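Local atomic coordinates of glutamate--cysteine ligase GshA (Methylobacillus flagellatus KT, PDB entry 3K1T), a protein that probably works as a ligase of the GshA family, expected to join glutamate to cysteine in the first step of glutathione synthesis. Residues 183-186 / 187-190; 7-10 / 11-14; 217-220 / 221-225. All blocks are in the same frame, centred on the assembly; numbering follows the deposited sequence. Where two conformers were deposited one is given.

In the fold
Along the chain the order is interaction 2, interaction 1, interaction 3, and no two of them touch. Interaction 2 joins strand 6-7, a partner of strand 335-337 in the sheet that also holds strand 340-349, to helix 13-23. Interaction 1 sits in the loop between the parallel strands 173-177 and 194-196 of the mixed sheet, its centre about 48 Å from that of interaction 2 and on the opposite side of the chain's centre. Interaction 3, within helix 210-226, has its centre about 24 Å from interaction 2 and 37 Å from interaction 1. The loop after this helix borders both: Pro14 touches Leu232, while Val219 touches Pro230 and Phe222 touches Leu233.

Interaction 1 (183-186 / 187-190); sequences GIPD and ILQG. With SO4 (sulfate ion), chain E.
The side-chain amide of Gln189 reaches back to the backbone of Ile184, NE2 lying 2.9 Å from Ile184 O with an N-H...O angle of 142°. This bond ties Gln189, at the end of two overlapping 3-10 turns, to Ile184, the residue before Pro185 where the first turn starts, in the loop that connects parallel strands 173-177 and 194-196. The acceptor lies almost in the amide plane of Gln189, but NE2 itself stands above the plane of the Ile184 carbonyl and so avoids its lone-pair directions. Glutamine suits the place because its chain, with CG anti to the carbonyl carbon and extended from there on, is long enough to pass over the turn. On the way CG lies 3.6 Å from Pro185 O and also meets the branch methyl CG2 of Ile184.

Two successive backbone bonds build the turns: Leu188 N to Pro185 O and Gln189 N to Asp186 O, both 2.9 Å. Proline is well placed at their start, where its missing N-H costs no turn bond. Apolar contact comes from Pro185 CD beside Leu188 CD1 (4.1 Å), the two side chains pointing the same way, and both rest on Leu180; Ile184 CG2 meets Leu188 CB 4.0 Å away. The Asp186 carboxylate crosses the Gln189 amide with the planes 75° apart, and OD1 stays 3.8 Å from OE1, while NE2 faces Ile184 O.

Arg159 NH1 binds Gln189 O and, weakly, Ile187 O. Gly190 follows with a positive phi, a conformation easy for a residue lacking CB. A sulfate, probably from the crystallisation liquor and also bound by His200 ND1, receives the Gly190 N-H through O3 at 2.8 Å and a nearly straight 171°.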
# COMPACT_ATOMS: atom_id res chain seq x y z
N GLY A 183 21.20 20.28 -16.84
CA GLY A 183 21.17 19.67 -18.17
C GLY A 183 21.38 18.15 -18.10
O GLY A 183 22.13 17.66 -17.25
N ILE A 184 20.68 17.41 -18.96
CA ILE A 184 20.89 15.98 -19.07
C ILE A 184 22.26 15.71 -19.73
O ILE A 184 22.49 16.09 -20.87
CB ILE A 184 19.79 15.27 -19.88
CG1 ILE A 184 18.39 15.53 -19.27
CG2 ILE A 184 20.05 13.75 -19.92
CD1 ILE A 184 17.28 14.87 -20.11
N PRO A 185 23.18 15.06 -19.00
CA PRO A 185 24.50 14.78 -19.57
C PRO A 185 24.39 13.89 -20.77
O PRO A 185 23.55 12.99 -20.81
CB PRO A 185 25.25 14.03 -18.44
CG PRO A 185 24.41 14.15 -17.26
CD PRO A 185 23.05 14.58 -17.62
N ASP A 186 25.28 14.08 -21.73
CA ASP A 186 25.28 13.25 -22.93
C ASP A 186 25.37 11.73 -22.65
O ASP A 186 24.73 10.93 -23.35
CB ASP A 186 26.39 13.73 -23.91
CG ASP A 186 26.12 13.32 -25.37
OD1 ASP A 186 24.93 13.18 -25.74
OD2 ASP A 186 27.10 13.12 -26.13
N ILE A 187 26.08 11.34 -21.59
CA ILE A 187 26.19 9.93 -21.20
C ILE A 187 24.83 9.29 -20.84
O ILE A 187 24.68 8.06 -20.94
CB ILE A 187 27.24 9.73 -20.06
CG1 ILE A 187 27.67 8.24 -19.95
CG2 ILE A 187 26.73 10.25 -18.69
CD1 ILE A 187 28.87 8.01 -18.98
N LEU A 188 23.85 10.10 -20.49
CA LEU A 188 22.50 9.60 -20.20
C LEU A 188 21.53 9.68 -21.39
O LEU A 188 20.34 9.34 -21.23
CB LEU A 188 21.89 10.34 -18.99
CG LEU A 188 22.60 10.23 -17.64
CD1 LEU A 188 21.77 10.85 -16.46
CD2 LEU A 188 23.03 8.82 -17.35
N GLN A 189 22.01 10.12 -22.56
CA GLN A 189 21.15 10.29 -23.73
C GLN A 189 21.25 9.11 -24.71
O GLN A 189 22.33 8.56 -24.95
CB GLN A 189 21.48 11.59 -24.45
CG GLN A 189 21.24 12.83 -23.58
CD GLN A 189 21.54 14.13 -24.30
OE1 GLN A 189 21.33 14.23 -25.52
NE2 GLN A 189 21.99 15.17 -23.55
N GLY A 190 20.12 8.74 -25.31
CA GLY A 190 20.08 7.69 -26.32
C GLY A 190 20.33 6.30 -25.77
O GLY A 190 20.88 5.44 -26.47
S SO4 E . 16.63 9.66 -24.94
O1 SO4 E . 16.05 8.82 -23.89
O2 SO4 E . 15.69 10.75 -25.24
O3 SO4 E . 17.89 10.24 -24.52
O4 SO4 E . 16.77 8.84 -26.13

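Interaction 2 (7-10 / 11-14); sequences LTTA and LTGP
Thr9 turns its hydroxyl toward Leu11 because OG1 stands opposite the backbone N (chi1 176°) and beside the carbonyl carbon, from where the chain runs on to Leu11. In Thr12 the first torsion (60°) instead sets CG2 anti to the carbonyl carbon, and this methyl faces back to Leu7 and Thr9. The first of these rotations closes an ST turn: Leu11 N donates to Thr9 OG1 over 3.0 Å at 150°. Overlapping it, Leu11 is the centre of an inverse gamma turn, whose bond from Thr12 N to Ala10 O is weak at 3.1 Å. Together the two turns lead the chain from strand 6-7 into helix 13-23.

The two threonines divide the work of this bend, Thr9 giving a hydroxyl to the backbone and Thr12 a methyl to the packing. Thr12 CG2 lies 3.6 Å from Thr9 O and 3.8 Å from Leu7 CD1, while the two threonine side chains run alongside one another, pointing opposite ways. Leu7 and Thr9 lean also on Phe334, next to strand 335-337. Thr12 holds the N-cap position, but its side chain makes no capping bond.

A water 3.0 Å from Thr9 OG1 accepts a hydrogen bond from it and donates one to Leu11 O at 2.7 Å. The hydroxyl therefore acts as acceptor and donor at once, in a head-to-tail series that leaves the Leu11 amide and returns to the Leu11 carbonyl, where each bond probably polarises the next.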
# COMPACT_ATOMS: atom_id res chain seq x y z
N LEU A 7 -0.95 26.15 14.48
CA LEU A 7 -1.16 27.47 13.91
C LEU A 7 -1.15 28.58 14.96
O LEU A 7 -1.73 28.45 16.04
CB LEU A 7 -2.51 27.52 13.15
CG LEU A 7 -2.64 26.73 11.86
CD1 LEU A 7 -4.11 26.68 11.40
CD2 LEU A 7 -1.76 27.35 10.76
N THR A 8 -0.55 29.71 14.61
CA THR A 8 -0.50 30.86 15.51
C THR A 8 -1.45 31.95 15.01
O THR A 8 -1.25 33.14 15.26
CB THR A 8 0.96 31.42 15.59
OG1 THR A 8 1.41 31.77 14.28
CG2 THR A 8 1.90 30.40 16.19
N THR A 9 -2.44 31.55 14.23
CA THR A 9 -3.42 32.50 13.75
C THR A 9 -4.80 31.98 14.11
O THR A 9 -5.03 30.78 14.08
CB THR A 9 -3.33 32.68 12.21
OG1 THR A 9 -4.38 33.56 11.81
CG2 THR A 9 -3.54 31.34 11.45
N ALA A 10 -5.70 32.90 14.43
CA ALA A 10 -7.13 32.59 14.66
C ALA A 10 -7.93 32.73 13.37
O ALA A 10 -9.06 32.29 13.30
CB ALA A 10 -7.70 33.50 15.76
N LEU A 11 -7.35 33.30 12.33
CA LEU A 11 -8.05 33.44 11.06
C LEU A 11 -7.85 32.16 10.23
O LEU A 11 -6.90 32.03 9.46
CB LEU A 11 -7.59 34.70 10.33
CG LEU A 11 -8.56 35.17 9.24
CD1 LEU A 11 -8.23 36.58 8.81
CD2 LEU A 11 -8.59 34.23 8.05
N THR A 12 -8.75 31.21 10.46
CA THR A 12 -8.72 29.88 9.85
C THR A 12 -10.01 29.52 9.11
O THR A 12 -10.16 28.38 8.66
CB THR A 12 -8.42 28.79 10.92
OG1 THR A 12 -9.45 28.83 11.92
CG2 THR A 12 -7.04 29.03 11.62
N GLY A 13 -10.94 30.47 9.01
CA GLY A 13 -12.25 30.19 8.37
C GLY A 13 -12.12 29.50 7.01
O GLY A 13 -12.80 28.50 6.74
N PRO A 14 -11.25 30.04 6.12
CA PRO A 14 -11.15 29.38 4.80
C PRO A 14 -10.57 27.96 4.84
O PRO A 14 -11.04 27.09 4.10
CB PRO A 14 -10.27 30.33 3.99
CG PRO A 14 -10.51 31.69 4.66
CD PRO A 14 -10.61 31.36 6.13
O HOH W 1 -4.61 33.33 8.79

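Interaction 3 (217-220 / 221-225); sequences RVVE and EFAPL
Glu221 N divides its hydrogen between two carbonyls, with weak bonds to Arg217 O (3.4 Å) and Val218 O (3.1 Å). Its side chain has CG anti to the backbone N and runs extended away from the earlier turn, taking OE2 to Trp32 NE1 on helix 26-40; OE1 binds a glycerol that probably came from the crystallisation liquor.

Phe222 N forms a regular helical bond to the same Val218 O, 2.9 Å away. The ring leads off into the apolar side of helix 210-226, which is plainly amphipathic here. Val218 and Phe222 both meet Leu411 of helix 398-421, and Trp32 meets the Phe222 ring with the planes about 55° apart. Arg217 and Glu220 occupy the exposed side, Arg217 in a salt bridge with Glu422.

Ala223 continues the pattern, N to Val219 O at 2.8 Å and 167°. Its small methyl fits close to the preceding turn, 3.2 Å from Val219 O, and together with Val219 it packs on Pro230.

At Pro224 the series breaks: the ring nitrogen has no hydrogen for Glu220 O, and the helix kinks, with the ring's CD sitting 3.1 Å from that oxygen.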
# COMPACT_ATOMS: atom_id res chain seq x y z
N ARG A 217 -5.09 24.34 -14.34
CA ARG A 217 -6.04 23.48 -15.03
C ARG A 217 -6.62 22.41 -14.10
O ARG A 217 -7.79 22.13 -14.13
CB ARG A 217 -5.37 22.77 -16.22
CG ARG A 217 -5.09 23.72 -17.39
CD ARG A 217 -3.95 23.17 -18.26
NE ARG A 217 -4.28 21.88 -18.90
CZ ARG A 217 -3.36 21.02 -19.35
NH1 ARG A 217 -2.06 21.28 -19.18
NH2 ARG A 217 -3.73 19.87 -19.92
N VAL A 218 -5.77 21.79 -13.27
CA VAL A 218 -6.25 20.80 -12.29
C VAL A 218 -7.24 21.44 -11.29
O VAL A 218 -8.34 20.90 -11.04
CB VAL A 218 -5.08 20.12 -11.53
CG1 VAL A 218 -5.59 19.36 -10.26
CG2 VAL A 218 -4.30 19.16 -12.48
N VAL A 219 -6.89 22.59 -10.74
CA VAL A 219 -7.74 23.28 -9.77
C VAL A 219 -9.06 23.75 -10.41
O VAL A 219 -10.10 23.72 -9.76
CB VAL A 219 -7.00 24.44 -9.09
CG1 VAL A 219 -7.96 25.31 -8.23
CG2 VAL A 219 -5.82 23.88 -8.21
N GLU A 220 -9.01 24.17 -11.67
CA GLU A 220 -10.21 24.58 -12.41
C GLU A 220 -11.20 23.46 -12.53
O GLU A 220 -12.39 23.72 -12.60
CB GLU A 220 -9.88 25.04 -13.84
CG GLU A 220 -9.32 26.44 -13.92
CD GLU A 220 -8.63 26.71 -15.30
OE1 GLU A 220 -8.95 26.01 -16.32
OE2 GLU A 220 -7.77 27.63 -15.32
N GLU A 221 -10.74 22.21 -12.54
CA GLU A 221 -11.66 21.10 -12.51
C GLU A 221 -12.06 20.68 -11.10
O GLU A 221 -13.23 20.35 -10.84
CB GLU A 221 -11.09 19.92 -13.27
CG GLU A 221 -12.10 18.81 -13.34
CD GLU A 221 -11.69 17.67 -14.24
OE1 GLU A 221 -10.66 17.83 -14.94
OE2 GLU A 221 -12.41 16.62 -14.20
N PHE A 222 -11.10 20.66 -10.18
CA PHE A 222 -11.36 20.18 -8.83
C PHE A 222 -12.20 21.13 -7.99
O PHE A 222 -13.07 20.68 -7.25
CB PHE A 222 -10.04 19.88 -8.12
CG PHE A 222 -10.20 19.18 -6.81
CD1 PHE A 222 -10.44 17.81 -6.76
CD2 PHE A 222 -10.06 19.87 -5.63
CE1 PHE A 222 -10.58 17.15 -5.51
CE2 PHE A 222 -10.20 19.23 -4.40
CZ PHE A 222 -10.45 17.87 -4.34
N ALA A 223 -11.96 22.42 -8.09
CA ALA A 223 -12.66 23.37 -7.24
C ALA A 223 -14.21 23.31 -7.42
O ALA A 223 -14.93 23.25 -6.41
CB ALA A 223 -12.10 24.80 -7.45
N PRO A 224 -14.71 23.25 -8.66
CA PRO A 224 -16.16 23.08 -8.80
C PRO A 224 -16.70 21.71 -8.38
O PRO A 224 -17.86 21.64 -8.00
CB PRO A 224 -16.44 23.33 -10.29
CG PRO A 224 -15.13 23.64 -10.92
CD PRO A 224 -14.06 23.60 -9.94
N LEU A 225 -15.88 20.67 -8.45
CA LEU A 225 -16.25 19.32 -7.96
C LEU A 225 -16.69 19.39 -6.50
O LEU A 225 -17.68 18.74 -6.12
CB LEU A 225 -15.07 18.33 -8.09
CG LEU A 225 -15.31 16.85 -7.73
CD1 LEU A 225 -16.18 16.17 -8.82
CD2 LEU A 225 -13.99 16.09 -7.48